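Flavoredoxin (PDB 2D5M) binds flavin mononucleotide and probably serves as an electron-transfer protein of the flavin reductase-like family. Local coordinates at residues A[17-31]-A[55-69]. Residues are numbered along the deposited sequence; the frame is centred on the assembly and turned at random. Where two conformers were deposited one is given.
Sequences FLVGTYDRDSRPNIM and YTYRSITERGAFTIS. With FMN (flavin mononucleotide), chain E.
R63, on the last turn of helix 55-63, reaches the hairpin turn side-on, with NE and NH2 both directed at the carbonyl oxygen of D23. The shorter of the two bonds, NH2 to D23 O, is 2.9 Å, and that oxygen also closes the type I turn by accepting from S26 N. The other end of the guanidinium, NH1, forms a salt bridge with D107. R24 reaches back from the turn over the helix surface: its guanidinium lies flat on that of R58, planes 7° apart and centres 3.8 Å apart. E62 OE2 forms a salt bridge with R58 NE at 2.8 Å, and E62 OE1 is joined to R24 by a water; the carboxylate probably offsets the like charges. This helix packs on a β-hairpin of the antiparallel sheet of the FMN-binding fold, and the chain then turns at G64 into strand 65-69, which pairs antiparallel with strand 17-22. Y55, its CG anti to the backbone N (chi1 -167°), extends its ring to the turn, where OH donates to D23 OD2 at 2.6 Å on the anti side. R27 NH1 meets the same oxygen from the other face of the carboxylate, while OD1 accepts from D25 N in an Asx turn. At the start of the helix, the backbone nitrogens of Y55 and T56 bind the FMN phosphate, joined by T56 OG1 and, from the hairpin, N29 ND2, 2.8 Å from O3P.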
loop_
_atom_site.group_PDB
_atom_site.type_symbol
_atom_site.label_atom_id
_atom_site.label_comp_id
_atom_site.label_asym_id
_atom_site.label_seq_id
_atom_site.Cartn_x
_atom_site.Cartn_y
_atom_site.Cartn_z
ATOM N N PHE A 17 -0.952 8.778 2.053
ATOM C CA PHE A 17 0.274 9.547 2.087
ATOM C C PHE A 17 0.009 11.002 1.708
ATOM O O PHE A 17 -0.600 11.263 0.698
ATOM C CB PHE A 17 1.254 8.963 1.078
ATOM C CG PHE A 17 1.782 7.557 1.428
ATOM C CD1 PHE A 17 2.326 6.783 0.402
ATOM C CD2 PHE A 17 1.765 7.009 2.712
ATOM C CE1 PHE A 17 2.884 5.544 0.602
ATOM C CE2 PHE A 17 2.354 5.736 2.911
ATOM C CZ PHE A 17 2.920 5.011 1.885
ATOM N N LEU A 18 0.566 11.947 2.469
ATOM C CA LEU A 18 0.554 13.319 2.021
ATOM C C LEU A 18 1.908 13.636 1.371
ATOM O O LEU A 18 2.965 13.656 2.031
ATOM C CB LEU A 18 0.247 14.333 3.094
ATOM C CG LEU A 18 -1.245 14.335 3.499
ATOM C CD1 LEU A 18 -1.568 13.073 4.278
ATOM C CD2 LEU A 18 -1.574 15.638 4.220
ATOM N N VAL A 19 1.890 13.832 0.061
ATOM C CA VAL A 19 3.084 14.066 -0.745
ATOM C C VAL A 19 3.375 15.540 -0.727
ATOM O O VAL A 19 2.541 16.357 -1.161
ATOM C CB VAL A 19 2.865 13.568 -2.179
ATOM C CG1 VAL A 19 4.093 13.862 -3.010
ATOM C CG2 VAL A 19 2.576 12.059 -2.213
ATOM N N GLY A 20 4.546 15.904 -0.191
ATOM C CA GLY A 20 4.931 17.307 0.035
ATOM C C GLY A 20 5.954 17.750 -0.976
ATOM O O GLY A 20 6.914 17.027 -1.287
ATOM N N THR A 21 5.809 18.969 -1.488
ATOM C CA THR A 21 6.680 19.551 -2.490
ATOM C C THR A 21 6.774 21.078 -2.333
ATOM O O THR A 21 5.973 21.690 -1.629
ATOM C CB THR A 21 6.148 19.283 -3.909
ATOM O OG1 THR A 21 4.824 19.812 -4.042
ATOM C CG2 THR A 21 6.199 17.808 -4.312
ATOM N N TYR A 22 7.775 21.653 -2.984
ATOM C CA TYR A 22 7.841 23.091 -3.227
ATOM C C TYR A 22 7.614 23.381 -4.708
ATOM O O TYR A 22 8.188 22.699 -5.566
ATOM C CB TYR A 22 9.223 23.644 -2.849
ATOM C CG TYR A 22 9.542 23.684 -1.395
ATOM C CD1 TYR A 22 8.800 24.379 -0.488
ATOM C CD2 TYR A 22 10.673 22.964 -0.911
ATOM C CE1 TYR A 22 9.115 24.400 0.875
ATOM C CE2 TYR A 22 10.982 22.988 0.434
ATOM C CZ TYR A 22 10.220 23.720 1.329
ATOM O OH TYR A 22 10.553 23.699 2.645
ATOM N N ASP A 23 6.804 24.394 -5.024
ATOM C CA ASP A 23 6.688 24.845 -6.405
ATOM C C ASP A 23 7.854 25.741 -6.761
ATOM O O ASP A 23 8.803 25.936 -5.999
ATOM C CB ASP A 23 5.320 25.456 -6.692
ATOM C CG ASP A 23 5.148 26.920 -6.276
ATOM O OD1 ASP A 23 6.039 27.507 -5.622
ATOM O OD2 ASP A 23 4.070 27.446 -6.608
ATOM N N ARG A 24 7.801 26.286 -7.965
ATOM C CA ARG A 24 8.930 27.078 -8.490
ATOM C C ARG A 24 9.190 28.355 -7.704
ATOM O O ARG A 24 10.337 28.838 -7.768
ATOM C CB ARG A 24 8.706 27.378 -9.957
ATOM C CG ARG A 24 7.523 28.319 -10.196
ATOM C CD ARG A 24 7.121 28.208 -11.706
ATOM N NE ARG A 24 5.949 28.999 -12.007
ATOM C CZ ARG A 24 4.729 28.612 -11.698
ATOM N NH1 ARG A 24 4.437 27.451 -11.107
ATOM N NH2 ARG A 24 3.705 29.418 -12.015
ATOM N N ASP A 25 8.204 28.826 -6.987
ATOM C CA ASP A 25 8.305 30.019 -6.138
ATOM C C ASP A 25 8.463 29.634 -4.668
ATOM O O ASP A 25 8.306 30.504 -3.833
ATOM C CB ASP A 25 7.061 30.883 -6.341
ATOM C CG ASP A 25 7.003 31.426 -7.760
ATOM O OD1 ASP A 25 8.056 32.008 -8.089
ATOM O OD2 ASP A 25 5.970 31.255 -8.456
ATOM N N SER A 26 8.793 28.377 -4.395
ATOM C CA SER A 26 9.072 27.862 -3.053
ATOM C C SER A 26 7.837 27.838 -2.202
ATOM O O SER A 26 7.888 27.776 -0.955
ATOM C CB SER A 26 10.209 28.649 -2.372
ATOM O OG SER A 26 11.420 28.465 -3.078
ATOM N N ARG A 27 6.647 27.845 -2.816
ATOM C CA ARG A 27 5.410 27.661 -2.070
ATOM C C ARG A 27 5.260 26.192 -1.693
ATOM O O ARG A 27 5.349 25.324 -2.572
ATOM C CB ARG A 27 4.200 28.110 -2.923
ATOM C CG ARG A 27 4.283 29.531 -3.395
ATOM C CD ARG A 27 3.250 29.951 -4.405
ATOM N NE ARG A 27 1.886 29.615 -4.050
ATOM C CZ ARG A 27 1.070 28.682 -4.561
ATOM N NH1 ARG A 27 1.416 27.878 -5.546
ATOM N NH2 ARG A 27 -0.172 28.555 -4.080
ATOM N N PRO A 28 5.044 25.868 -0.429
ATOM C CA PRO A 28 4.915 24.487 -0.011
ATOM C C PRO A 28 3.537 23.928 -0.301
ATOM O O PRO A 28 2.532 24.630 -0.201
ATOM C CB PRO A 28 5.186 24.548 1.496
ATOM C CG PRO A 28 4.604 25.861 1.885
ATOM C CD PRO A 28 4.943 26.804 0.754
ATOM N N ASN A 29 3.479 22.635 -0.616
ATOM C CA ASN A 29 2.224 21.968 -0.937
ATOM C C ASN A 29 2.213 20.542 -0.379
ATOM O O ASN A 29 3.260 19.971 -0.105
ATOM C CB ASN A 29 2.044 21.899 -2.443
ATOM C CG ASN A 29 0.613 21.608 -2.882
ATOM O OD1 ASN A 29 -0.347 21.913 -2.155
ATOM N ND2 ASN A 29 0.472 21.059 -4.084
ATOM N N ILE A 30 0.997 20.031 -0.222
ATOM C CA ILE A 30 0.743 18.654 0.098
ATOM C C ILE A 30 -0.476 18.219 -0.694
ATOM O O ILE A 30 -1.430 18.997 -0.837
ATOM C CB ILE A 30 0.463 18.410 1.605
ATOM C CG1 ILE A 30 -0.328 19.560 2.253
ATOM C CG2 ILE A 30 1.763 18.084 2.337
ATOM C CD1 ILE A 30 -0.811 19.328 3.682
ATOM N N MET A 31 -0.452 16.966 -1.166
ATOM C CA MET A 31 -1.609 16.309 -1.770
ATOM C C MET A 31 -1.737 14.930 -1.184
ATOM O O MET A 31 -0.776 14.375 -0.665
ATOM C CB MET A 31 -1.554 16.282 -3.296
ATOM C CG MET A 31 -0.327 15.587 -3.859
ATOM S SD MET A 31 -0.431 13.793 -3.904
ATOM C CE MET A 31 -1.516 13.504 -5.302
ATOM N N TYR A 55 -0.986 19.742 -9.283
ATOM C CA TYR A 55 0.095 20.752 -9.192
ATOM C C TYR A 55 1.382 20.080 -8.696
ATOM O O TYR A 55 2.502 20.410 -9.099
ATOM C CB TYR A 55 -0.373 21.890 -8.306
ATOM C CG TYR A 55 0.468 23.138 -8.355
ATOM C CD1 TYR A 55 0.603 23.820 -9.565
ATOM C CD2 TYR A 55 1.121 23.660 -7.264
ATOM C CE1 TYR A 55 1.340 24.973 -9.700
ATOM C CE2 TYR A 55 1.871 24.829 -7.344
ATOM C CZ TYR A 55 2.002 25.486 -8.561
ATOM O OH TYR A 55 2.722 26.643 -8.730
ATOM N N THR A 56 1.232 19.117 -7.790
ATOM C CA THR A 56 2.356 18.372 -7.249
ATOM C C THR A 56 3.181 17.688 -8.311
ATOM O O THR A 56 4.406 17.656 -8.223
ATOM C CB THR A 56 1.810 17.336 -6.242
ATOM O OG1 THR A 56 1.198 18.049 -5.160
ATOM C CG2 THR A 56 2.877 16.460 -5.673
ATOM N N TYR A 57 2.629 17.147 -9.336
ATOM C CA TYR A 57 3.267 16.514 -10.458
ATOM C C TYR A 57 4.306 17.477 -11.017
ATOM O O TYR A 57 5.461 17.117 -11.260
ATOM C CB TYR A 57 2.238 16.050 -11.508
ATOM C CG TYR A 57 2.838 15.377 -12.725
ATOM C CD1 TYR A 57 2.717 14.034 -12.918
ATOM C CD2 TYR A 57 3.463 16.051 -13.755
ATOM C CE1 TYR A 57 3.227 13.381 -14.026
ATOM C CE2 TYR A 57 3.987 15.453 -14.838
ATOM C CZ TYR A 57 3.866 14.101 -14.980
ATOM O OH TYR A 57 4.390 13.481 -16.115
ATOM N N ARG A 58 3.834 18.686 -11.325
ATOM C CA ARG A 58 4.716 19.696 -11.898
ATOM C C ARG A 58 5.874 19.938 -10.945
ATOM O O ARG A 58 7.042 19.948 -11.352
ATOM C CB ARG A 58 3.951 20.973 -12.165
ATOM C CG ARG A 58 4.875 22.104 -12.678
ATOM C CD ARG A 58 4.068 23.356 -12.988
ATOM N NE ARG A 58 4.970 24.421 -13.396
ATOM C CZ ARG A 58 4.534 25.584 -13.912
ATOM N NH1 ARG A 58 3.226 25.758 -14.019
ATOM N NH2 ARG A 58 5.416 26.518 -14.274
ATOM N N SER A 59 5.591 20.127 -9.676
ATOM C CA SER A 59 6.670 20.439 -8.721
ATOM C C SER A 59 7.689 19.306 -8.630
ATOM O O SER A 59 8.897 19.572 -8.541
ATOM C CB SER A 59 6.079 20.748 -7.341
ATOM O OG SER A 59 5.305 21.929 -7.447
ATOM N N ILE A 60 7.247 18.051 -8.661
ATOM C CA ILE A 60 8.196 16.960 -8.572
ATOM C C ILE A 60 9.049 16.915 -9.813
ATOM O O ILE A 60 10.268 16.677 -9.742
ATOM C CB ILE A 60 7.491 15.593 -8.348
ATOM C CG1 ILE A 60 6.825 15.576 -6.982
ATOM C CG2 ILE A 60 8.476 14.442 -8.535
ATOM C CD1 ILE A 60 6.017 14.325 -6.672
ATOM N N THR A 61 8.474 17.144 -10.992
ATOM C CA THR A 61 9.262 17.156 -12.225
ATOM C C THR A 61 10.299 18.264 -12.182
ATOM O O THR A 61 11.395 18.114 -12.729
ATOM C CB THR A 61 8.446 17.268 -13.514
ATOM O OG1 THR A 61 7.791 18.508 -13.625
ATOM C CG2 THR A 61 7.384 16.175 -13.632
ATOM N N GLU A 62 10.044 19.359 -11.514
ATOM C CA GLU A 62 10.965 20.487 -11.457
ATOM C C GLU A 62 12.038 20.319 -10.398
ATOM O O GLU A 62 13.170 20.700 -10.647
ATOM C CB GLU A 62 10.133 21.762 -11.135
ATOM C CG GLU A 62 9.261 22.205 -12.301
ATOM C CD GLU A 62 8.310 23.342 -12.007
ATOM O OE1 GLU A 62 8.104 23.651 -10.791
ATOM O OE2 GLU A 62 7.708 23.883 -13.005
ATOM N N ARG A 63 11.691 19.831 -9.213
ATOM C CA ARG A 63 12.655 19.783 -8.129
ATOM C C ARG A 63 13.279 18.440 -7.876
ATOM O O ARG A 63 14.310 18.319 -7.199
ATOM C CB ARG A 63 12.023 20.267 -6.829
ATOM C CG ARG A 63 11.946 21.829 -6.935
ATOM C CD ARG A 63 11.563 22.369 -5.581
ATOM N NE ARG A 63 11.268 23.772 -5.707
ATOM C CZ ARG A 63 12.095 24.757 -5.479
ATOM N NH1 ARG A 63 13.353 24.549 -5.112
ATOM N NH2 ARG A 63 11.660 25.984 -5.668
ATOM N N GLY A 64 12.656 17.371 -8.412
ATOM C CA GLY A 64 13.259 16.030 -8.223
ATOM C C GLY A 64 13.268 15.558 -6.801
ATOM O O GLY A 64 14.143 14.770 -6.428
ATOM N N ALA A 65 12.321 15.989 -5.990
ATOM C CA ALA A 65 12.297 15.699 -4.577
ATOM C C ALA A 65 10.865 15.840 -4.066
ATOM O O ALA A 65 10.121 16.689 -4.546
ATOM C CB ALA A 65 13.168 16.699 -3.816
ATOM N N PHE A 66 10.522 15.018 -3.067
ATOM C CA PHE A 66 9.236 15.117 -2.434
ATOM C C PHE A 66 9.353 14.432 -1.066
ATOM O O PHE A 66 10.289 13.678 -0.813
ATOM C CB PHE A 66 8.114 14.490 -3.252
ATOM C CG PHE A 66 8.253 13.021 -3.619
ATOM C CD1 PHE A 66 7.590 12.054 -2.844
ATOM C CD2 PHE A 66 8.958 12.602 -4.711
ATOM C CE1 PHE A 66 7.643 10.716 -3.217
ATOM C CE2 PHE A 66 9.064 11.246 -5.043
ATOM C CZ PHE A 66 8.398 10.292 -4.302
ATOM N N THR A 67 8.397 14.721 -0.202
ATOM C CA THR A 67 8.279 14.028 1.047
ATOM C C THR A 67 6.952 13.258 1.077
ATOM O O THR A 67 6.061 13.539 0.298
ATOM C CB THR A 67 8.310 14.983 2.263
ATOM O OG1 THR A 67 7.137 15.772 2.193
ATOM C CG2 THR A 67 9.565 15.812 2.264
ATOM N N ILE A 68 6.861 12.305 2.014
ATOM C CA ILE A 68 5.623 11.663 2.398
ATOM C C ILE A 68 5.466 11.876 3.891
ATOM O O ILE A 68 6.293 11.452 4.668
ATOM C CB ILE A 68 5.612 10.189 1.995
ATOM C CG1 ILE A 68 5.483 10.068 0.467
ATOM C CG2 ILE A 68 4.491 9.425 2.748
ATOM C CD1 ILE A 68 5.734 8.689 -0.081
ATOM N N SER A 69 4.360 12.504 4.249
ATOM C CA SER A 69 4.005 12.664 5.654
ATOM C C SER A 69 2.789 11.793 5.931
ATOM O O SER A 69 1.835 11.761 5.148
ATOM C CB SER A 69 3.699 14.132 5.969
ATOM O OG SER A 69 4.777 14.981 5.703
HETATM N N1 FMN E . -4.351 11.804 -6.827
HETATM C C2 FMN E . -3.324 11.195 -7.497
HETATM O O2 FMN E . -2.870 11.683 -8.542
HETATM N N3 FMN E . -2.822 9.994 -7.000
HETATM C C4 FMN E . -3.296 9.330 -5.892
HETATM O O4 FMN E . -2.783 8.251 -5.527
HETATM C C4A FMN E . -4.397 9.936 -5.227
HETATM N N5 FMN E . -4.953 9.310 -4.162
HETATM C C5A FMN E . -5.897 10.027 -3.470
HETATM C C6 FMN E . -6.481 9.409 -2.329
HETATM C C7 FMN E . -7.412 10.045 -1.523
HETATM C C7M FMN E . -8.062 9.362 -0.343
HETATM C C8 FMN E . -7.756 11.407 -1.862
HETATM C C8M FMN E . -8.703 12.167 -0.947
HETATM C C9 FMN E . -7.251 11.992 -3.010
HETATM C C9A FMN E . -6.330 11.340 -3.813
HETATM N N10 FMN E . -5.806 11.876 -5.010
HETATM C C10 FMN E . -4.807 11.220 -5.687
HETATM C "C1'" FMN E . -6.279 13.202 -5.495
HETATM C "C2'" FMN E . -5.299 14.330 -5.185
HETATM O "O2'" FMN E . -4.863 14.320 -3.820
HETATM C "C3'" FMN E . -5.998 15.665 -5.461
HETATM O "O3'" FMN E . -6.187 15.749 -6.892
HETATM C "C4'" FMN E . -5.249 16.887 -4.949
HETATM O "O4'" FMN E . -6.208 17.980 -4.972
HETATM C "C5'" FMN E . -4.058 17.257 -5.762
HETATM O "O5'" FMN E . -3.466 18.455 -5.164
HETATM P P FMN E . -2.397 19.351 -5.970
HETATM O O1P FMN E . -3.063 19.832 -7.267
HETATM O O2P FMN E . -1.157 18.547 -6.275
HETATM O O3P FMN E . -2.172 20.472 -4.971
HETATM O O HOH W 1 4.609 15.638 3.109
HETATM O O HOH W 2 2.709 18.559 -2.942
HETATM O O HOH W 3 3.620 21.920 -5.394
HETATM O O HOH W 4 9.718 19.576 -3.878
HETATM O O HOH W 5 9.255 23.448 -8.262
HETATM O O HOH W 6 6.058 25.241 -10.124
#